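PDB 2IVF: ethylbenzene dehydrogenase alpha-subunit from Aromatoleum aromaticum, which carries a molybdenum atom, two pterin guanine dinucleotides and an iron/sulfur cluster as a large subunit of the molybdopterin oxidoreductase family. Local coordinates for residues A202-T207 with L491-K496; D330-V335 with F356-E361; Q767-S772 with V786-P791; V874-K879 with I903-A908. All blocks are in the same frame, centred on the assembly; numbering follows the deposited sequence.

Contact 1: residues A202-T207 with L491-K496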
# COMPACT_ATOMS: atom_id res chain seq x y z
N ALA A 202 24.34 -1.79 11.26
CA ALA A 202 24.64 -2.49 12.52
C ALA A 202 24.74 -4.01 12.35
O ALA A 202 25.73 -4.63 12.74
CB ALA A 202 23.57 -2.15 13.54
N GLY A 203 23.73 -4.61 11.72
CA GLY A 203 23.64 -6.07 11.58
C GLY A 203 24.77 -6.58 10.71
O GLY A 203 25.42 -7.58 11.03
N PHE A 204 25.04 -5.87 9.63
CA PHE A 204 26.14 -6.23 8.75
C PHE A 204 27.50 -6.09 9.43
O PHE A 204 28.38 -6.96 9.33
CB PHE A 204 26.07 -5.39 7.49
CG PHE A 204 27.25 -5.54 6.58
CD1 PHE A 204 27.68 -6.79 6.16
CD2 PHE A 204 27.93 -4.42 6.13
CE1 PHE A 204 28.77 -6.94 5.32
CE2 PHE A 204 29.04 -4.56 5.29
CZ PHE A 204 29.47 -5.82 4.90
N ARG A 205 27.67 -4.98 10.15
CA ARG A 205 28.90 -4.70 10.84
C ARG A 205 29.14 -5.80 11.88
O ARG A 205 30.26 -6.30 12.06
CB ARG A 205 28.79 -3.32 11.48
CG ARG A 205 30.06 -2.81 12.14
CD ARG A 205 29.85 -1.37 12.61
NE ARG A 205 31.08 -0.89 13.18
CZ ARG A 205 32.12 -0.45 12.47
NH1 ARG A 205 32.07 -0.41 11.16
NH2 ARG A 205 33.20 -0.07 13.08
N MET A 206 28.09 -6.14 12.62
CA MET A 206 28.17 -7.22 13.60
C MET A 206 28.62 -8.53 12.98
O MET A 206 29.54 -9.17 13.45
CB MET A 206 26.81 -7.37 14.27
CG MET A 206 26.71 -8.47 15.32
SD MET A 206 24.99 -8.98 15.49
CE MET A 206 24.34 -8.72 13.85
N THR A 207 27.96 -8.93 11.91
CA THR A 207 28.25 -10.20 11.27
C THR A 207 29.65 -10.18 10.72
O THR A 207 30.44 -11.09 10.95
CB THR A 207 27.19 -10.51 10.19
OG1 THR A 207 25.88 -10.34 10.76
CG2 THR A 207 27.40 -11.96 9.67
N LEU A 491 29.70 2.48 6.72
CA LEU A 491 29.37 2.32 8.13
C LEU A 491 29.58 0.87 8.55
O LEU A 491 30.04 0.60 9.64
CB LEU A 491 27.94 2.75 8.39
CG LEU A 491 27.50 2.69 9.83
CD1 LEU A 491 28.31 3.64 10.66
CD2 LEU A 491 26.00 3.02 9.93
N GLY A 492 29.27 -0.05 7.65
CA GLY A 492 29.39 -1.44 7.92
C GLY A 492 30.79 -1.97 8.04
O GLY A 492 31.01 -2.95 8.77
N VAL A 493 31.76 -1.35 7.36
CA VAL A 493 33.13 -1.92 7.32
C VAL A 493 34.24 -1.06 7.86
O VAL A 493 35.29 -1.60 8.19
CB VAL A 493 33.54 -2.39 5.91
CG1 VAL A 493 32.52 -3.47 5.42
CG2 VAL A 493 33.61 -1.23 4.93
N MET A 494 34.05 0.25 7.98
CA MET A 494 35.18 1.06 8.36
C MET A 494 35.60 0.79 9.78
O MET A 494 34.76 0.52 10.64
CB MET A 494 34.86 2.53 8.19
CG MET A 494 34.80 2.92 6.73
SD MET A 494 34.57 4.72 6.49
CE MET A 494 33.08 5.06 7.44
N SER A 495 36.88 0.91 10.03
CA SER A 495 37.41 0.76 11.36
C SER A 495 37.43 2.08 12.14
O SER A 495 37.57 2.07 13.35
CB SER A 495 38.80 0.13 11.31
OG SER A 495 39.70 0.98 10.65
N LYS A 496 37.25 3.20 11.45
CA LYS A 496 37.26 4.50 12.10
C LYS A 496 36.44 5.47 11.28
O LYS A 496 36.08 5.16 10.14
CB LYS A 496 38.69 4.97 12.25
CG LYS A 496 39.42 5.22 10.98
CD LYS A 496 40.90 5.27 11.26
CE LYS A 496 41.65 5.68 10.01
NZ LYS A 496 43.06 6.04 10.31
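Arg-205 stretches alongside the last turn of helix 486-493 and grips it with its guanidinium, while the neighbouring Phe-204 sets its ring beside Gly-492 and Val-493. The arginine leaves its helix with CG turned away from the backbone N (chi1 -174°) and runs extended as far as NE, which takes the charged group alongside Gly-492 to the carbonyls of Leu-491 and Met-494. There NH1 and NH2 meet one atom end-on: Met-494 O lies almost in the guanidinium plane, 2.9 Å from NH1 of Arg-205 and 3.0 Å from its NH2, the second nitrogen standing nearly in line with the C=O bond. NH1 of Arg-205 also makes a weak bond to Leu-491 O at 2.7 Å, bent to 122° at the hydrogen. The contact joins helices 197-210 and 486-493 of the molybdopterin oxidoreductase region at the C-terminal end of the second, since Met-494 is the first residue to leave helical geometry; the positive charge faces carbonyls at that end, which would probably suit the helix dipole. The CA atoms of Gly-492 and Arg-205 are 4.4 Å apart, and the Phe-204 ring occupies the side of Gly-492 where a side chain would start. Gly-492 O is buried without a hydrogen-bonding partner in the model and receives a CA-H...O contact from Arg-205 CA at 3.4 Å. On the phenylalanine side the approach is slanting: CE2 of Phe-204 touches CG1 of Val-493 at 3.6 Å, and its CD2 lies 3.8 Å from Gly-492 CA. The rest of the guanidinium serves a third part of the fold, NE bonding to Phe-727 O and NH2 to Lys-726 O.

Contact 2: residues D330-V335 with F356-E361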
# COMPACT_ATOMS: atom_id res chain seq x y z
N ASP A 330 25.80 -7.35 -29.83
CA ASP A 330 26.50 -8.46 -30.43
C ASP A 330 25.81 -8.92 -31.70
O ASP A 330 26.28 -9.84 -32.34
CB ASP A 330 26.69 -9.62 -29.44
CG ASP A 330 25.39 -10.29 -29.03
OD1 ASP A 330 24.30 -9.67 -29.16
OD2 ASP A 330 25.47 -11.47 -28.57
N LEU A 331 24.71 -8.26 -32.09
CA LEU A 331 23.97 -8.71 -33.27
C LEU A 331 24.84 -8.80 -34.55
O LEU A 331 24.63 -9.69 -35.36
CB LEU A 331 22.69 -7.88 -33.51
CG LEU A 331 21.58 -7.88 -32.45
CD1 LEU A 331 20.27 -7.45 -33.12
CD2 LEU A 331 21.43 -9.18 -31.74
N PRO A 332 25.79 -7.87 -34.76
CA PRO A 332 26.68 -8.08 -35.92
C PRO A 332 27.91 -8.97 -35.69
O PRO A 332 28.69 -9.13 -36.61
CB PRO A 332 27.15 -6.65 -36.23
CG PRO A 332 27.20 -6.02 -34.91
CD PRO A 332 26.01 -6.54 -34.14
N LEU A 333 28.11 -9.53 -34.50
CA LEU A 333 29.32 -10.33 -34.28
C LEU A 333 29.11 -11.69 -34.90
O LEU A 333 28.00 -12.23 -34.89
CB LEU A 333 29.67 -10.46 -32.81
CG LEU A 333 30.11 -9.16 -32.11
CD1 LEU A 333 30.39 -9.41 -30.64
CD2 LEU A 333 31.36 -8.53 -32.77
N LEU A 334 30.20 -12.24 -35.42
CA LEU A 334 30.17 -13.50 -36.14
C LEU A 334 30.29 -14.71 -35.23
O LEU A 334 31.08 -14.73 -34.28
CB LEU A 334 31.26 -13.52 -37.17
CG LEU A 334 31.19 -12.51 -38.31
CD1 LEU A 334 32.51 -12.63 -39.12
CD2 LEU A 334 29.98 -12.79 -39.21
N VAL A 335 29.50 -15.71 -35.58
CA VAL A 335 29.39 -16.94 -34.86
C VAL A 335 29.69 -18.05 -35.85
O VAL A 335 29.32 -17.96 -37.02
CB VAL A 335 27.97 -17.09 -34.24
CG1 VAL A 335 27.87 -18.39 -33.49
CG2 VAL A 335 27.70 -15.95 -33.30
N PHE A 356 36.67 -10.62 -31.15
CA PHE A 356 35.61 -11.09 -32.03
C PHE A 356 35.55 -10.29 -33.31
O PHE A 356 36.36 -9.36 -33.51
CB PHE A 356 34.29 -11.11 -31.28
CG PHE A 356 34.32 -11.91 -30.03
CD1 PHE A 356 34.75 -13.23 -30.03
CD2 PHE A 356 33.91 -11.37 -28.84
CE1 PHE A 356 34.78 -13.95 -28.87
CE2 PHE A 356 33.93 -12.11 -27.68
CZ PHE A 356 34.35 -13.40 -27.70
N TYR A 357 34.63 -10.68 -34.21
CA TYR A 357 34.61 -10.15 -35.56
C TYR A 357 33.28 -9.65 -36.05
O TYR A 357 32.23 -10.24 -35.76
CB TYR A 357 35.10 -11.20 -36.53
CG TYR A 357 36.56 -11.52 -36.39
CD1 TYR A 357 37.51 -10.86 -37.15
CD2 TYR A 357 36.99 -12.46 -35.46
CE1 TYR A 357 38.81 -11.11 -37.01
CE2 TYR A 357 38.31 -12.73 -35.32
CZ TYR A 357 39.22 -12.06 -36.10
OH TYR A 357 40.55 -12.33 -36.00
N PHE A 358 33.36 -8.55 -36.80
CA PHE A 358 32.32 -8.12 -37.72
C PHE A 358 32.63 -8.68 -39.10
O PHE A 358 33.74 -9.16 -39.37
CB PHE A 358 32.30 -6.60 -37.87
CG PHE A 358 32.01 -5.83 -36.61
CD1 PHE A 358 30.92 -6.10 -35.84
CD2 PHE A 358 32.83 -4.78 -36.24
CE1 PHE A 358 30.65 -5.34 -34.71
CE2 PHE A 358 32.56 -4.02 -35.10
CZ PHE A 358 31.46 -4.30 -34.34
N PHE A 359 31.65 -8.60 -39.99
CA PHE A 359 31.96 -8.79 -41.39
C PHE A 359 31.79 -7.44 -42.07
O PHE A 359 30.78 -6.76 -41.85
CB PHE A 359 31.07 -9.83 -42.07
CG PHE A 359 31.61 -10.28 -43.39
CD1 PHE A 359 31.28 -9.61 -44.56
CD2 PHE A 359 32.51 -11.32 -43.46
CE1 PHE A 359 31.80 -9.99 -45.78
CE2 PHE A 359 33.05 -11.71 -44.69
CZ PHE A 359 32.68 -11.04 -45.85
N ASP A 360 32.79 -7.08 -42.88
CA ASP A 360 32.74 -5.87 -43.69
C ASP A 360 32.46 -6.28 -45.12
O ASP A 360 33.32 -6.84 -45.78
CB ASP A 360 34.06 -5.10 -43.61
CG ASP A 360 33.99 -3.75 -44.31
OD1 ASP A 360 33.00 -3.50 -45.03
OD2 ASP A 360 34.92 -2.93 -44.14
N GLU A 361 31.24 -6.00 -45.56
CA GLU A 361 30.75 -6.44 -46.85
C GLU A 361 31.48 -5.72 -47.97
O GLU A 361 31.89 -6.35 -48.95
CB GLU A 361 29.23 -6.23 -46.97
CG GLU A 361 28.41 -7.18 -46.09
CD GLU A 361 26.97 -6.70 -45.79
OE1 GLU A 361 26.78 -5.67 -45.07
OE2 GLU A 361 26.02 -7.39 -46.24
O HOH W 1 29.03 -8.00 -39.03
O HOH W 2 33.13 -12.99 -33.87
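Phe-356, at the start of the second segment, meets Leu-333 through CB, which is 4.2 Å from CD2 of the leucine. Strand 356-360 forms a two-stranded antiparallel sheet with strand 365-369, and here it passes the type I beta turn of Asp-330 to Leu-333 and strand 334-336, which belongs to a different antiparallel sheet, next to strand 395-400; a single direct backbone bond joins the two segments. That bond falls at Tyr-357: its O accepts from Leu-334 N at 2.9 Å, with an N-H...O angle of 148° and the donor close to the line of the C=O bond. The same oxygen receives a CA-H...O contact from Leu-333 CA at 3.3 Å. The side chains of Tyr-357 and Leu-334 cross at about a right angle, CB of the tyrosine resting near CD1 of the leucine, and Tyr-357 N donates to a water that also lies close to Leu-334 O. Next comes Phe-358, whose CG sits beside its own backbone N (chi1 -62°), bringing the ring back beside the turn although the CB points from it. CE1 of Phe-358 then touches CG of Pro-332 at 3.5 Å, with the two side chains lying side by side, and CD2 of Leu-333 at 3.8 Å. Phe-359 stacks its ring on Phe-386 and turns its backbone to a second water, which accepts from Phe-359 N at 2.9 Å and donates to Pro-332 O at 2.7 Å.

Contact 3: residues Q767-S772 with V786-P791. With GOL (glycerol), chain F; ACT (acetate ion), chain J.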
# COMPACT_ATOMS: atom_id res chain seq x y z
N GLN A 767 15.36 17.15 3.76
CA GLN A 767 15.66 16.31 2.61
C GLN A 767 16.53 17.05 1.62
O GLN A 767 16.59 18.28 1.59
CB GLN A 767 14.39 15.83 1.89
CG GLN A 767 13.74 16.91 1.15
CD GLN A 767 12.51 16.43 0.36
OE1 GLN A 767 11.46 16.27 0.95
NE2 GLN A 767 12.64 16.24 -0.96
N THR A 768 17.21 16.26 0.80
CA THR A 768 18.07 16.76 -0.26
C THR A 768 18.21 15.75 -1.39
O THR A 768 18.36 14.56 -1.14
CB THR A 768 19.50 17.17 0.24
OG1 THR A 768 20.05 18.04 -0.73
CG2 THR A 768 20.48 15.98 0.45
N ARG A 769 18.14 16.25 -2.62
CA ARG A 769 18.50 15.45 -3.81
C ARG A 769 19.92 14.95 -3.72
O ARG A 769 20.83 15.67 -3.34
CB ARG A 769 18.33 16.29 -5.08
CG ARG A 769 16.93 16.25 -5.62
CD ARG A 769 16.75 17.33 -6.55
NE ARG A 769 15.73 17.06 -7.54
CZ ARG A 769 14.47 17.47 -7.50
NH1 ARG A 769 13.97 18.01 -6.42
NH2 ARG A 769 13.70 17.25 -8.55
N PHE A 770 20.13 13.70 -4.07
CA PHE A 770 21.49 13.22 -4.12
C PHE A 770 22.21 13.69 -5.37
O PHE A 770 21.58 13.97 -6.42
CB PHE A 770 21.57 11.71 -3.90
CG PHE A 770 20.82 10.83 -4.88
CD1 PHE A 770 21.32 10.60 -6.17
CD2 PHE A 770 19.76 10.06 -4.44
CE1 PHE A 770 20.67 9.69 -7.04
CE2 PHE A 770 19.14 9.15 -5.28
CZ PHE A 770 19.60 8.96 -6.57
N LEU A 771 23.50 13.87 -5.26
CA LEU A 771 24.25 14.48 -6.34
C LEU A 771 25.08 13.47 -7.14
O LEU A 771 25.75 13.82 -8.11
CB LEU A 771 25.16 15.56 -5.78
CG LEU A 771 24.42 16.66 -5.01
CD1 LEU A 771 25.44 17.64 -4.50
CD2 LEU A 771 23.42 17.34 -5.95
N SER A 772 25.07 12.24 -6.71
CA SER A 772 25.78 11.18 -7.42
C SER A 772 25.34 9.82 -6.89
O SER A 772 24.62 9.75 -5.89
CB SER A 772 27.28 11.31 -7.26
OG SER A 772 27.70 10.74 -6.06
N VAL A 786 24.80 11.98 -12.50
CA VAL A 786 23.58 12.60 -11.99
C VAL A 786 23.67 14.10 -12.21
O VAL A 786 24.69 14.70 -11.89
CB VAL A 786 23.36 12.28 -10.50
CG1 VAL A 786 22.18 13.08 -9.98
CG2 VAL A 786 23.21 10.72 -10.23
N ASP A 787 22.64 14.69 -12.81
CA ASP A 787 22.52 16.12 -13.04
C ASP A 787 21.12 16.47 -12.50
O ASP A 787 20.10 16.09 -13.05
CB ASP A 787 22.63 16.44 -14.51
CG ASP A 787 22.37 17.91 -14.81
OD1 ASP A 787 21.88 18.66 -13.92
OD2 ASP A 787 22.65 18.33 -15.93
N VAL A 788 21.10 17.13 -11.37
CA VAL A 788 19.83 17.34 -10.68
C VAL A 788 18.89 18.21 -11.46
O VAL A 788 17.73 18.30 -11.11
CB VAL A 788 20.06 17.95 -9.25
CG1 VAL A 788 20.83 16.94 -8.38
CG2 VAL A 788 20.75 19.33 -9.31
N THR A 789 19.36 18.86 -12.52
CA THR A 789 18.50 19.70 -13.35
C THR A 789 17.73 18.93 -14.40
O THR A 789 16.99 19.51 -15.14
CB THR A 789 19.28 20.80 -14.08
OG1 THR A 789 20.14 20.20 -15.07
CG2 THR A 789 20.08 21.67 -13.12
N LYS A 790 17.95 17.62 -14.52
CA LYS A 790 17.20 16.80 -15.48
C LYS A 790 16.94 15.42 -14.96
O LYS A 790 17.65 14.96 -14.05
CB LYS A 790 18.02 16.66 -16.76
CG LYS A 790 19.35 16.01 -16.55
CD LYS A 790 20.25 16.00 -17.83
CE LYS A 790 20.33 17.33 -18.44
NZ LYS A 790 21.60 17.53 -19.19
N PRO A 791 15.92 14.73 -15.53
CA PRO A 791 15.66 13.39 -15.11
C PRO A 791 16.86 12.45 -15.27
O PRO A 791 17.70 12.59 -16.18
CB PRO A 791 14.48 12.96 -15.99
CG PRO A 791 13.80 14.20 -16.38
CD PRO A 791 14.93 15.19 -16.52
C1 GOL F . 15.37 14.40 -11.44
O1 GOL F . 14.07 14.72 -10.99
C2 GOL F . 16.47 15.15 -10.72
O2 GOL F . 16.07 16.41 -10.24
C3 GOL F . 16.96 14.42 -9.51
O3 GOL F . 17.90 15.21 -8.83
C ACT J . 28.10 12.56 -10.80
O ACT J . 27.09 11.82 -10.97
OXT ACT J . 28.01 13.51 -9.95
CH3 ACT J . 29.39 12.32 -11.55
O HOH W 3 25.23 16.00 -9.61
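A surface site where glycerol and acetate, both probably from the crystallisation liquor, are bound lies between Arg-769 to Ser-772 and Val-786 to Val-788. Glycerol bridges the two segments: its O2 accepts from NE of Arg-769 at 2.8 Å and, less straightly, from NH2, then donates to Val-788 O at 2.7 Å. O2 lies near the guanidinium plane, at its edge, and glycerol is also hydrogen-bonded to Asp-242 and Tyr-122. NH1 of Arg-769 forms a salt bridge to a bound 2-(N-morpholino)-ethanesulfonic acid, and NH2 also reaches Pro-113 O. The direct contacts are van der Waals, between apolar side chains and against backbone oxygens. The side chains of Val-788 and Leu-771 cross at a slant, CG1 of the valine, set beside its backbone N (chi1 -65°), 3.6 Å from CD2 of the leucine. Val-786 divides its branches, CG1 lying 3.7 Å from Phe-770 O while CG2 meets the edge of the Phe-770 ring, 4.2 Å from CE1. A water ties the backbones by donating to Leu-771 O and to Val-786 O. Acetate sits at the far end, its O accepting from Val-786 N at 2.8 Å along a nearly straight bond of 168°. Past Val-786 the loop is held by Asp-787 itself: OD1 takes Thr-789 N at 2.9 Å and the Thr-789 hydroxyl, both from one face of the carboxylate. Lys-790 N meanwhile bonds to Asp-787 O. This combination is an Asx turn laid on a type I beta turn.

Contact 4: residues V874-K879 with I903-A908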
# COMPACT_ATOMS: atom_id res chain seq x y z
N VAL A 874 -7.32 -14.44 -1.82
CA VAL A 874 -6.89 -14.84 -3.14
C VAL A 874 -7.85 -14.26 -4.18
O VAL A 874 -9.06 -14.38 -4.04
CB VAL A 874 -6.79 -16.36 -3.33
CG1 VAL A 874 -8.15 -17.02 -3.08
CG2 VAL A 874 -6.29 -16.66 -4.72
N HIS A 875 -7.32 -13.58 -5.21
CA HIS A 875 -8.18 -13.06 -6.27
C HIS A 875 -8.30 -14.13 -7.35
O HIS A 875 -7.29 -14.65 -7.84
CB HIS A 875 -7.62 -11.82 -6.96
CG HIS A 875 -7.41 -10.65 -6.04
ND1 HIS A 875 -7.52 -9.34 -6.48
CD2 HIS A 875 -7.06 -10.57 -4.74
CE1 HIS A 875 -7.27 -8.52 -5.48
NE2 HIS A 875 -6.98 -9.24 -4.41
N MET A 876 -9.54 -14.46 -7.68
CA MET A 876 -9.82 -15.45 -8.71
C MET A 876 -10.69 -14.85 -9.76
O MET A 876 -11.56 -14.02 -9.47
CB MET A 876 -10.59 -16.63 -8.13
CG MET A 876 -9.87 -17.45 -7.10
SD MET A 876 -10.90 -18.83 -6.60
CE MET A 876 -10.93 -19.77 -8.16
N ASN A 877 -10.51 -15.28 -11.00
CA ASN A 877 -11.49 -14.95 -12.04
C ASN A 877 -12.87 -15.44 -11.66
O ASN A 877 -13.06 -16.57 -11.20
CB ASN A 877 -11.08 -15.60 -13.36
CG ASN A 877 -12.06 -15.30 -14.47
OD1 ASN A 877 -13.07 -16.02 -14.65
ND2 ASN A 877 -11.83 -14.19 -15.16
N SER A 878 -13.88 -14.59 -11.88
CA SER A 878 -15.24 -14.89 -11.43
C SER A 878 -15.77 -16.21 -11.97
O SER A 878 -16.41 -16.95 -11.26
CB SER A 878 -16.21 -13.78 -11.89
OG SER A 878 -15.73 -12.52 -11.50
N LYS A 879 -15.54 -16.47 -13.25
CA LYS A 879 -16.04 -17.68 -13.84
C LYS A 879 -15.30 -18.89 -13.32
O LYS A 879 -15.92 -19.90 -13.05
CB LYS A 879 -15.97 -17.66 -15.36
CG LYS A 879 -16.67 -18.84 -16.00
CD LYS A 879 -16.61 -18.72 -17.52
CE LYS A 879 -17.59 -19.63 -18.20
NZ LYS A 879 -17.02 -20.99 -18.36
N ILE A 903 -7.55 -19.62 2.34
CA ILE A 903 -7.55 -18.19 2.09
C ILE A 903 -8.94 -17.78 1.64
O ILE A 903 -9.65 -18.60 1.05
CB ILE A 903 -6.50 -17.90 1.02
CG1 ILE A 903 -6.17 -16.43 0.96
CG2 ILE A 903 -6.93 -18.53 -0.30
CD1 ILE A 903 -4.83 -16.14 0.22
N MET A 904 -9.33 -16.56 1.99
CA MET A 904 -10.61 -15.99 1.55
C MET A 904 -10.55 -15.62 0.09
O MET A 904 -9.54 -15.09 -0.38
CB MET A 904 -10.97 -14.77 2.38
CG MET A 904 -12.20 -13.98 1.82
SD MET A 904 -12.66 -12.63 2.88
CE MET A 904 -13.59 -13.46 4.17
N VAL A 905 -11.66 -15.81 -0.63
CA VAL A 905 -11.70 -15.61 -2.04
C VAL A 905 -12.32 -14.25 -2.36
O VAL A 905 -13.34 -13.84 -1.78
CB VAL A 905 -12.52 -16.70 -2.74
CG1 VAL A 905 -12.70 -16.38 -4.27
CG2 VAL A 905 -11.86 -18.06 -2.57
N ARG A 906 -11.63 -13.55 -3.23
CA ARG A 906 -12.20 -12.39 -3.93
C ARG A 906 -12.40 -12.80 -5.39
O ARG A 906 -11.48 -13.23 -6.03
CB ARG A 906 -11.21 -11.25 -3.88
CG ARG A 906 -11.47 -10.12 -4.90
CD ARG A 906 -10.61 -8.91 -4.57
NE ARG A 906 -11.18 -8.16 -3.48
CZ ARG A 906 -10.51 -7.63 -2.47
NH1 ARG A 906 -9.20 -7.79 -2.36
NH2 ARG A 906 -11.18 -6.97 -1.56
N THR A 907 -13.61 -12.65 -5.93
CA THR A 907 -13.83 -12.95 -7.35
C THR A 907 -13.80 -11.64 -8.13
O THR A 907 -14.35 -10.65 -7.66
CB THR A 907 -15.15 -13.67 -7.59
OG1 THR A 907 -16.24 -12.87 -7.12
CG2 THR A 907 -15.18 -14.98 -6.86
N ALA A 908 -13.14 -11.63 -9.28
CA ALA A 908 -13.07 -10.41 -10.10
C ALA A 908 -12.97 -10.82 -11.57
O ALA A 908 -12.31 -11.78 -11.89
CB ALA A 908 -11.89 -9.56 -9.69
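Strands 874-877 and 903-908 run parallel in register, Val-874 beside Val-905 and His-875 beside Arg-906, with segment axes 4.6 Å apart at closest and a 36° angle between their directions. The ladder goes Val-874 N to Met-904 O, Arg-906 N to Val-874 O, Met-876 N to Arg-906 O and Ala-908 N to Met-876 O, all 2.7 to 2.9 Å. A weak bond from Ser-878 N to Ala-908 O ends it. On one face His-875 and Arg-906 lie side by side. In the arginine, CG anti to the backbone N (chi1 163°) and an extended chi2 carry CD over the middle of the imidazole, 3.5 Å from the ring centroid and 13° off its normal, a CH-pi contact; the bend at chi3 then turns the guanidinium off, steeply inclined to the ring. Its polar end belongs to the subunit interface, NH2 bonding to Trp-130 O and NE to Gln-134 OE1 of the beta-subunit. Val-874, Met-876, Val-905 and Thr-907 point to the other face. Val-874 CG1 packs tightly on CG2 of Ile-903 at 3.4 Å, the two side chains roughly perpendicular, and SD of Met-876 rests 3.8 Å from Val-905 CG1. Asn-877 sits at the N-cap of helix 878-883, its OD1 accepting weakly from Lys-879 N and also from Asp-880 N, while ND2 holds Val-911 O. A parallel strand pair inside this mixed six-stranded sheet is consistent with the double-psi beta-barrel fold of the molybdopterin dinucleotide binding domain.

The four contacts lie far apart, with no two touching. Contacts 1 and 2 fall in the molybdopterin oxidoreductase range, and contact 2 is nested in the loop that contact 1 closes, yet their centres are 48 Å apart. Contact 3 follows in sequence and lies nearest to contact 1, with centres 28 Å apart and closest atoms about 15 Å. Contact 4 comes last, in the dinucleotide binding range, and lies across the chain's centre from contact 1, 46 Å between centres. The set thus samples a helix junction, a junction of two small peripheral sheets, a surface loop and the mixed sheet at the beta-subunit interface, distinct parts of one large cofactor-binding subunit.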